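PDB 6O93: D-alanyl transferase DltD, which probably transfers D-alanine onto lipoteichoic acid during cell wall biogenesis in Gram-positive bacteria, as an enzyme of the DltD family. Local coordinates for residues Thr18-Asn23 against Glu48-Ser53; Pro42-Ser47 against Leu81-Val86; Thr12-Ser17 against Gly38-Phe43. All coordinates share one frame; numbering follows the deposited sequence.

Contact 1 (Thr18-Asn23 against Glu48-Ser53); sequences TSMAPN and ELSRFS. With NA (sodium ion), chain K.
Met-20 reaches across from the loop after helix 10-17 to the 3-10 turn at Glu-48 to Ser-50. Its CB points toward that turn. CG stands anti to the carbonyl carbon (chi1 -66°), and the chain runs straight on to the sulfur, which lies over the backbone of the turn. SD is 3.5 Å from Ser-50 N and 3.7 Å from Leu-49 C, and it also meets Ser-50 CB at 3.6 Å. The chain then bends at chi3 (62°), which brings the methyl CE to 3.8 Å from Leu-49 CB. No hydrogen bond joins the two segments; the contact is van der Waals packing. A second, lighter touch lies at Phe-52, where ring atom CZ comes to 4.0 Å from Thr-18 CB.

Ser-19 OG accepts from Ala-21 N at 3.1 Å, an ST turn just before helix 22-26, with Ala-21 as N-cap. Ser-50 OG bonds to Ser-47 O. Just before Leu-49, Glu-48 has its CB directed away from the Met-20 segment, and its OE1 binds the sodium ion at 2.5 Å, together with Ser-46 and Ser-104. Met-20 packs on the two residues that follow this metal ligand.

Around the contact, Leu-49 rests on Ile-102 of strand 98-102 and on Trp-355 of helix 352-367. Phe-52 touches Ser-58 and Val-59 of helix 57-63, stacks with His-56 and meets Arg-203. The turn after strand 40-44 thus has the loop of Met-20, strand 98-102, helix 352-367 and helix 57-63 around it.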
loop_
_atom_site.group_PDB
_atom_site.type_symbol
_atom_site.label_atom_id
_atom_site.label_comp_id
_atom_site.label_asym_id
_atom_site.label_seq_id
_atom_site.Cartn_x
_atom_site.Cartn_y
_atom_site.Cartn_z
ATOM N N THR A 18 2.756 7.744 11.421
ATOM C CA THR A 18 2.684 6.361 11.875
ATOM C C THR A 18 1.280 5.954 12.301
ATOM O O THR A 18 1.099 4.850 12.827
ATOM C CB THR A 18 3.650 6.136 13.039
ATOM O OG1 THR A 18 3.234 6.925 14.160
ATOM C CG2 THR A 18 5.073 6.518 12.643
ATOM N N SER A 19 0.282 6.815 12.088
ATOM C CA SER A 19 -1.060 6.546 12.591
ATOM C C SER A 19 -1.831 5.581 11.703
ATOM O O SER A 19 -2.677 4.832 12.204
ATOM C CB SER A 19 -1.843 7.853 12.718
ATOM O OG SER A 19 -2.205 8.351 11.441
ATOM N N MET A 20 -1.557 5.576 10.396
ATOM C CA MET A 20 -2.355 4.805 9.443
ATOM C C MET A 20 -3.832 5.174 9.549
ATOM O O MET A 20 -4.717 4.354 9.292
ATOM C CB MET A 20 -2.155 3.301 9.648
ATOM C CG MET A 20 -0.740 2.825 9.337
ATOM S SD MET A 20 -0.434 1.119 9.836
ATOM C CE MET A 20 -1.619 0.232 8.820
ATOM N N ALA A 21 -4.102 6.415 9.931
ATOM C CA ALA A 21 -5.474 6.866 10.129
ATOM C C ALA A 21 -6.219 6.862 8.799
ATOM O O ALA A 21 -5.778 7.533 7.856
ATOM C CB ALA A 21 -5.489 8.264 10.742
ATOM N N PRO A 22 -7.332 6.133 8.669
ATOM C CA PRO A 22 -8.051 6.140 7.383
ATOM C C PRO A 22 -8.596 7.505 6.993
ATOM O O PRO A 22 -8.699 7.794 5.794
ATOM C CB PRO A 22 -9.177 5.116 7.602
ATOM C CG PRO A 22 -9.325 5.003 9.078
ATOM C CD PRO A 22 -7.954 5.220 9.643
ATOM N N ASN A 23 -8.947 8.360 7.958
ATOM C CA ASN A 23 -9.409 9.700 7.608
ATOM C C ASN A 23 -8.288 10.542 7.012
ATOM O O ASN A 23 -8.552 11.436 6.203
ATOM C CB ASN A 23 -10.002 10.394 8.834
ATOM C CG ASN A 23 -11.319 9.784 9.265
ATOM O OD1 ASN A 23 -12.030 9.184 8.458
ATOM N ND2 ASN A 23 -11.651 9.933 10.540
ATOM N N GLU A 48 -0.050 -4.903 6.639
ATOM C CA GLU A 48 1.289 -5.227 7.121
ATOM C C GLU A 48 2.005 -4.010 7.694
ATOM O O GLU A 48 2.919 -4.170 8.512
ATOM C CB GLU A 48 2.123 -5.844 5.994
ATOM C CG GLU A 48 2.520 -4.886 4.868
ATOM C CD GLU A 48 1.366 -4.528 3.952
ATOM O OE1 GLU A 48 0.331 -5.229 3.989
ATOM O OE2 GLU A 48 1.497 -3.544 3.195
ATOM N N LEU A 49 1.610 -2.801 7.288
ATOM C CA LEU A 49 2.270 -1.591 7.764
ATOM C C LEU A 49 2.181 -1.426 9.277
ATOM O O LEU A 49 3.033 -0.750 9.863
ATOM C CB LEU A 49 1.663 -0.363 7.080
ATOM C CG LEU A 49 1.826 -0.287 5.560
ATOM C CD1 LEU A 49 1.093 0.922 5.006
ATOM C CD2 LEU A 49 3.295 -0.240 5.167
ATOM N N SER A 50 1.178 -2.021 9.922
ATOM C CA SER A 50 0.981 -1.851 11.357
ATOM C C SER A 50 1.801 -2.822 12.196
ATOM O O SER A 50 1.788 -2.713 13.427
ATOM C CB SER A 50 -0.502 -2.013 11.707
ATOM O OG SER A 50 -0.947 -3.335 11.447
ATOM N N ARG A 51 2.513 -3.761 11.570
ATOM C CA ARG A 51 3.314 -4.746 12.297
ATOM C C ARG A 51 4.591 -4.070 12.788
ATOM O O ARG A 51 5.687 -4.250 12.251
ATOM C CB ARG A 51 3.612 -5.950 11.415
ATOM C CG ARG A 51 2.598 -7.072 11.549
ATOM C CD ARG A 51 1.179 -6.599 11.282
ATOM N NE ARG A 51 0.223 -7.692 11.420
ATOM C CZ ARG A 51 -1.081 -7.585 11.186
ATOM N NH1 ARG A 51 -1.603 -6.430 10.795
ATOM N NH2 ARG A 51 -1.865 -8.643 11.340
ATOM N N PHE A 52 4.436 -3.283 13.846
ATOM C CA PHE A 52 5.542 -2.515 14.389
ATOM C C PHE A 52 6.434 -3.378 15.273
ATOM O O PHE A 52 5.980 -4.315 15.936
ATOM C CB PHE A 52 5.020 -1.321 15.191
ATOM C CG PHE A 52 4.897 -0.057 14.388
ATOM C CD1 PHE A 52 4.110 -0.015 13.248
ATOM C CD2 PHE A 52 5.563 1.094 14.780
ATOM C CE1 PHE A 52 3.997 1.150 12.510
ATOM C CE2 PHE A 52 5.452 2.259 14.048
ATOM C CZ PHE A 52 4.666 2.288 12.911
ATOM N N SER A 53 7.720 -3.049 15.264
ATOM C CA SER A 53 8.699 -3.621 16.178
ATOM C C SER A 53 9.916 -2.707 16.155
ATOM O O SER A 53 9.917 -1.663 15.498
ATOM C CB SER A 53 9.063 -5.057 15.791
ATOM O OG SER A 53 9.852 -5.086 14.613
HETATM NA NA NA K . -1.203 -7.116 3.568
#

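Contact 2 (Pro42-Ser47 against Leu81-Val86); sequences PFFGSS and LTQAMV. With NA (sodium ion), chain K; PO4 (phosphate ion), chain F.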
loop_
_atom_site.group_PDB
_atom_site.type_symbol
_atom_site.label_atom_id
_atom_site.label_comp_id
_atom_site.label_asym_id
_atom_site.label_seq_id
_atom_site.Cartn_x
_atom_site.Cartn_y
_atom_site.Cartn_z
ATOM N N PRO A 42 6.217 8.416 1.384
ATOM C CA PRO A 42 4.965 7.656 1.500
ATOM C C PRO A 42 5.213 6.166 1.317
ATOM O O PRO A 42 5.861 5.741 0.358
ATOM C CB PRO A 42 4.090 8.228 0.378
ATOM C CG PRO A 42 5.060 8.759 -0.621
ATOM C CD PRO A 42 6.234 9.262 0.176
ATOM N N PHE A 43 4.701 5.378 2.259
ATOM C CA PHE A 43 4.717 3.919 2.191
ATOM C C PHE A 43 3.303 3.475 1.838
ATOM O O PHE A 43 2.429 3.422 2.708
ATOM C CB PHE A 43 5.155 3.298 3.516
ATOM C CG PHE A 43 6.642 3.229 3.707
ATOM C CD1 PHE A 43 7.454 4.299 3.378
ATOM C CD2 PHE A 43 7.223 2.097 4.255
ATOM C CE1 PHE A 43 8.822 4.233 3.573
ATOM C CE2 PHE A 43 8.587 2.026 4.454
ATOM C CZ PHE A 43 9.388 3.098 4.112
ATOM N N PHE A 44 3.080 3.155 0.565
ATOM C CA PHE A 44 1.795 2.629 0.125
ATOM C C PHE A 44 1.752 1.127 0.382
ATOM O O PHE A 44 2.600 0.380 -0.119
ATOM C CB PHE A 44 1.571 2.926 -1.356
ATOM C CG PHE A 44 1.661 4.386 -1.704
ATOM C CD1 PHE A 44 0.604 5.243 -1.440
ATOM C CD2 PHE A 44 2.801 4.900 -2.304
ATOM C CE1 PHE A 44 0.683 6.586 -1.763
ATOM C CE2 PHE A 44 2.884 6.243 -2.631
ATOM C CZ PHE A 44 1.825 7.088 -2.359
ATOM N N GLY A 45 0.770 0.686 1.163
ATOM C CA GLY A 45 0.625 -0.723 1.479
ATOM C C GLY A 45 -0.731 -1.034 2.077
ATOM O O GLY A 45 -1.714 -0.350 1.781
ATOM N N SER A 46 -0.796 -2.062 2.924
ATOM C CA SER A 46 -2.044 -2.417 3.589
ATOM C C SER A 46 -1.770 -2.816 5.039
ATOM O O SER A 46 -0.999 -2.138 5.726
ATOM C CB SER A 46 -2.768 -3.517 2.799
ATOM O OG SER A 46 -1.922 -4.615 2.509
ATOM N N SER A 47 -2.391 -3.899 5.526
ATOM C CA SER A 47 -2.378 -4.176 6.960
ATOM C C SER A 47 -0.984 -4.486 7.494
ATOM O O SER A 47 -0.753 -4.343 8.701
ATOM C CB SER A 47 -3.323 -5.337 7.284
ATOM O OG SER A 47 -2.936 -6.530 6.623
ATOM N N LEU A 81 -6.370 -0.000 -6.471
ATOM C CA LEU A 81 -7.320 0.988 -6.972
ATOM C C LEU A 81 -7.477 2.138 -5.985
ATOM O O LEU A 81 -7.439 3.313 -6.367
ATOM C CB LEU A 81 -8.667 0.325 -7.255
ATOM C CG LEU A 81 -9.690 1.174 -8.014
ATOM C CD1 LEU A 81 -9.161 1.571 -9.384
ATOM C CD2 LEU A 81 -10.995 0.422 -8.148
ATOM N N THR A 82 -7.650 1.814 -4.701
ATOM C CA THR A 82 -7.680 2.844 -3.668
ATOM C C THR A 82 -6.404 3.673 -3.689
ATOM O O THR A 82 -6.447 4.908 -3.637
ATOM C CB THR A 82 -7.869 2.199 -2.293
ATOM O OG1 THR A 82 -9.160 1.584 -2.217
ATOM C CG2 THR A 82 -7.736 3.239 -1.188
ATOM N N GLN A 83 -5.250 3.005 -3.765
ATOM C CA GLN A 83 -3.974 3.708 -3.703
ATOM C C GLN A 83 -3.750 4.580 -4.931
ATOM O O GLN A 83 -3.140 5.651 -4.825
ATOM C CB GLN A 83 -2.832 2.703 -3.547
ATOM C CG GLN A 83 -2.879 1.895 -2.255
ATOM C CD GLN A 83 -2.575 2.734 -1.027
ATOM O OE1 GLN A 83 -2.582 3.962 -1.082
ATOM N NE2 GLN A 83 -2.298 2.069 0.090
ATOM N N ALA A 84 -4.226 4.144 -6.099
ATOM C CA ALA A 84 -4.080 4.960 -7.300
ATOM C C ALA A 84 -4.731 6.326 -7.116
ATOM O O ALA A 84 -4.201 7.344 -7.576
ATOM C CB ALA A 84 -4.677 4.233 -8.505
ATOM N N MET A 85 -5.877 6.371 -6.436
ATOM C CA MET A 85 -6.538 7.646 -6.186
ATOM C C MET A 85 -5.839 8.431 -5.082
ATOM O O MET A 85 -5.807 9.666 -5.131
ATOM C CB MET A 85 -8.008 7.411 -5.826
ATOM C CG MET A 85 -8.848 8.681 -5.784
ATOM S SD MET A 85 -8.949 9.525 -7.383
ATOM C CE MET A 85 -9.816 8.299 -8.364
ATOM N N VAL A 86 -5.277 7.737 -4.092
ATOM C CA VAL A 86 -4.457 8.400 -3.081
ATOM C C VAL A 86 -3.276 9.097 -3.742
ATOM O O VAL A 86 -2.964 10.256 -3.441
ATOM C CB VAL A 86 -3.988 7.384 -2.023
ATOM C CG1 VAL A 86 -2.953 8.010 -1.093
ATOM C CG2 VAL A 86 -5.172 6.851 -1.233
HETATM NA NA NA K . -1.203 -7.116 3.568
HETATM P P PO4 F . -4.839 -6.829 3.296
HETATM O O1 PO4 F . -5.525 -5.828 2.395
HETATM O O2 PO4 F . -4.117 -7.852 2.451
HETATM O O3 PO4 F . -5.867 -7.523 4.159
HETATM O O4 PO4 F . -3.847 -6.118 4.184
#
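Gln-83 of helix 80-90 packs on Phe-44 and Gly-45, at the end of strand 40-44 in the parallel sheet. This is the alpha/beta core of an SGNH-hydrolase-like fold, the clan to which the DltD family belongs. The tight part is fully buried. The Gln-83 chain bends at chi2 and brings its amide beside the Phe-44 ring, with the two planes 81° apart. OE1 lies at the ring edge, 3.5 Å from Phe-44 CD1, and has no hydrogen-bonding partner in the model. NE2 bonds chiefly to Leu-73 O of strand 69-73, and only weakly to Gly-45 O, at 3.0 Å and bent to 128°. Gly-45 O also accepts from Thr-78 OG1. Farther along the helix, Val-86 CG1 lies in the plane of the Phe-44 ring, 4.0 Å from CE1.

The other end of Pro-42 to Ser-47 runs away from the helix. Ser-46 and Ser-47 make no contact with Leu-81 to Val-86; they hold ions instead. Ser-46 OG binds the sodium ion at 2.8 Å, alongside Glu-48 and Ser-104. Ser-47 is partly exposed and faces a phosphate ion, probably picked up from the crystallisation solution. Its OG also bonds to His-349, and with Asp-346 these residues have the geometry of a Ser-His-Asp triad, consistent with a nucleophilic serine. Phosphate O4 is shared: it binds the sodium ion, accepts from Ser-47 N at an angle of 162°, and accepts from Ser-47 OG at 2.6 Å.

Contact 3 (Thr12-Ser17 against Gly38-Phe43); sequences TLKEAS and GKYVPF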
loop_
_atom_site.group_PDB
_atom_site.type_symbol
_atom_site.label_atom_id
_atom_site.label_comp_id
_atom_site.label_asym_id
_atom_site.label_seq_id
_atom_site.Cartn_x
_atom_site.Cartn_y
_atom_site.Cartn_z
ATOM N N THR A 12 2.035 17.611 14.045
ATOM C CA THR A 12 0.898 16.898 13.468
ATOM C C THR A 12 1.355 15.919 12.391
ATOM O O THR A 12 0.932 14.757 12.371
ATOM C CB THR A 12 -0.117 17.889 12.896
ATOM O OG1 THR A 12 -0.703 18.651 13.959
ATOM C CG2 THR A 12 -1.222 17.152 12.145
ATOM N N LEU A 13 2.220 16.373 11.480
ATOM C CA LEU A 13 2.719 15.485 10.434
ATOM C C LEU A 13 3.486 14.313 11.032
ATOM O O LEU A 13 3.333 13.168 10.587
ATOM C CB LEU A 13 3.602 16.263 9.458
ATOM C CG LEU A 13 2.963 17.479 8.777
ATOM C CD1 LEU A 13 3.936 18.119 7.800
ATOM C CD2 LEU A 13 1.669 17.103 8.071
ATOM N N LYS A 14 4.314 14.573 12.047
ATOM C CA LYS A 14 5.054 13.494 12.691
ATOM C C LYS A 14 4.110 12.486 13.335
ATOM O O LYS A 14 4.294 11.271 13.193
ATOM C CB LYS A 14 6.016 14.066 13.732
ATOM C CG LYS A 14 6.774 13.006 14.518
ATOM C CD LYS A 14 7.817 13.626 15.431
ATOM C CE LYS A 14 8.626 12.554 16.143
ATOM N NZ LYS A 14 9.729 13.130 16.956
ATOM N N GLU A 15 3.090 12.972 14.046
ATOM C CA GLU A 15 2.156 12.075 14.718
ATOM C C GLU A 15 1.343 11.266 13.716
ATOM O O GLU A 15 1.073 10.081 13.941
ATOM C CB GLU A 15 1.231 12.878 15.631
ATOM C CG GLU A 15 1.943 13.497 16.819
ATOM C CD GLU A 15 2.303 12.473 17.871
ATOM O OE1 GLU A 15 1.466 11.588 18.149
ATOM O OE2 GLU A 15 3.424 12.547 18.419
ATOM N N ALA A 16 0.944 11.888 12.606
ATOM C CA ALA A 16 0.129 11.204 11.608
ATOM C C ALA A 16 0.925 10.213 10.767
ATOM O O ALA A 16 0.331 9.293 10.193
ATOM C CB ALA A 16 -0.536 12.228 10.689
ATOM N N SER A 17 2.249 10.370 10.690
ATOM C CA SER A 17 3.045 9.547 9.787
ATOM C C SER A 17 2.964 8.068 10.143
ATOM O O SER A 17 3.090 7.214 9.258
ATOM C CB SER A 17 4.503 10.014 9.798
ATOM O OG SER A 17 5.122 9.736 11.040
ATOM N N GLY A 38 9.002 16.752 1.397
ATOM C CA GLY A 38 10.190 16.011 1.034
ATOM C C GLY A 38 10.817 15.223 2.161
ATOM O O GLY A 38 11.728 14.424 1.906
ATOM N N LYS A 39 10.361 15.413 3.399
ATOM C CA LYS A 39 10.909 14.700 4.542
ATOM C C LYS A 39 10.208 13.377 4.812
ATOM O O LYS A 39 10.790 12.509 5.472
ATOM C CB LYS A 39 10.822 15.576 5.797
ATOM C CG LYS A 39 11.641 16.854 5.715
ATOM C CD LYS A 39 11.518 17.677 6.989
ATOM C CE LYS A 39 12.441 18.886 6.962
ATOM N NZ LYS A 39 12.318 19.706 8.200
ATOM N N TYR A 40 8.984 13.201 4.322
ATOM C CA TYR A 40 8.200 12.000 4.573
ATOM C C TYR A 40 8.079 11.197 3.285
ATOM O O TYR A 40 7.572 11.702 2.275
ATOM C CB TYR A 40 6.820 12.361 5.131
ATOM C CG TYR A 40 6.882 12.889 6.548
ATOM C CD1 TYR A 40 6.968 12.022 7.627
ATOM C CD2 TYR A 40 6.874 14.255 6.804
ATOM C CE1 TYR A 40 7.038 12.495 8.923
ATOM C CE2 TYR A 40 6.941 14.740 8.101
ATOM C CZ TYR A 40 7.024 13.854 9.157
ATOM O OH TYR A 40 7.096 14.324 10.450
ATOM N N VAL A 41 8.543 9.952 3.326
ATOM C CA VAL A 41 8.470 9.045 2.184
ATOM C C VAL A 41 7.168 8.256 2.305
ATOM O O VAL A 41 7.015 7.486 3.268
ATOM C CB VAL A 41 9.682 8.104 2.139
ATOM C CG1 VAL A 41 9.616 7.197 0.917
ATOM C CG2 VAL A 41 10.980 8.901 2.143
ATOM N N PRO A 42 6.217 8.416 1.384
ATOM C CA PRO A 42 4.965 7.656 1.500
ATOM C C PRO A 42 5.213 6.166 1.317
ATOM O O PRO A 42 5.861 5.741 0.358
ATOM C CB PRO A 42 4.090 8.228 0.378
ATOM C CG PRO A 42 5.060 8.759 -0.621
ATOM C CD PRO A 42 6.234 9.262 0.176
ATOM N N PHE A 43 4.701 5.378 2.259
ATOM C CA PHE A 43 4.717 3.919 2.191
ATOM C C PHE A 43 3.303 3.475 1.838
ATOM O O PHE A 43 2.429 3.422 2.708
ATOM C CB PHE A 43 5.155 3.298 3.516
ATOM C CG PHE A 43 6.642 3.229 3.707
ATOM C CD1 PHE A 43 7.454 4.299 3.378
ATOM C CD2 PHE A 43 7.223 2.097 4.255
ATOM C CE1 PHE A 43 8.822 4.233 3.573
ATOM C CE2 PHE A 43 8.587 2.026 4.454
ATOM C CZ PHE A 43 9.388 3.098 4.112
#
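Helix 12-17 and strand 40-43 run roughly in the same direction, 28° apart, with their axes 10.8 Å from each other at closest approach. The gap is bridged by one side chain, Tyr-40. With CG beside its backbone N (chi1 -71°), the ring extends toward the helix between Leu-13 and Ser-17. Leu-13 CB lies 3.9 Å from Tyr-40 CE2, and Ser-17 CB lies 3.7 Å from Tyr-40 CE1. These two atoms approach the ring obliquely. The hydroxyl reaches the helix backbone, with Tyr-40 OH 3.1 Å from Lys-14 CA. It is also close to Lys-14 N, but the angle is too poor for a hydrogen bond. Lys-14 CB meets the same oxygen, and the rest of that chain extends away.

Ser-17 OG turns back along its own helix and donates to Lys-14 O at 2.8 Å. Its CB makes the nearer approach to the tyrosine.

Leu-13 also packs on Ile-30 and Lys-33 of helix 29-36, and Tyr-40 on Ala-34 of that helix. Tyr-40 touches Arg-69 of strand 69-73, while Ser-17 touches Phe-71. Helix 10-17 thus packs against the start of strand 40-44, beside helix 29-36 and strand 69-73.

Strand 40-44 runs through the set. Contact 3 takes its start and contact 2 its end, and the two share Pro-42 and Phe-43. Contact 1 uses the turn just beyond it, and its other segment follows the helical segment of contact 3. Along the chain the segments come in the order 12-17, 18-23, 38-43 with 42-47, 48-53, then 81-86. Centres of contacts 1 and 2 are about 12 Å apart, as are those of 1 and 3; contacts 2 and 3 are about 14 Å apart. Contacts 1 and 2 both supply sodium ligands. Ser-47, probably the nucleophile, follows the strand in contact 2, so the likely active site lies there; contact 3 is farther from the chain centre.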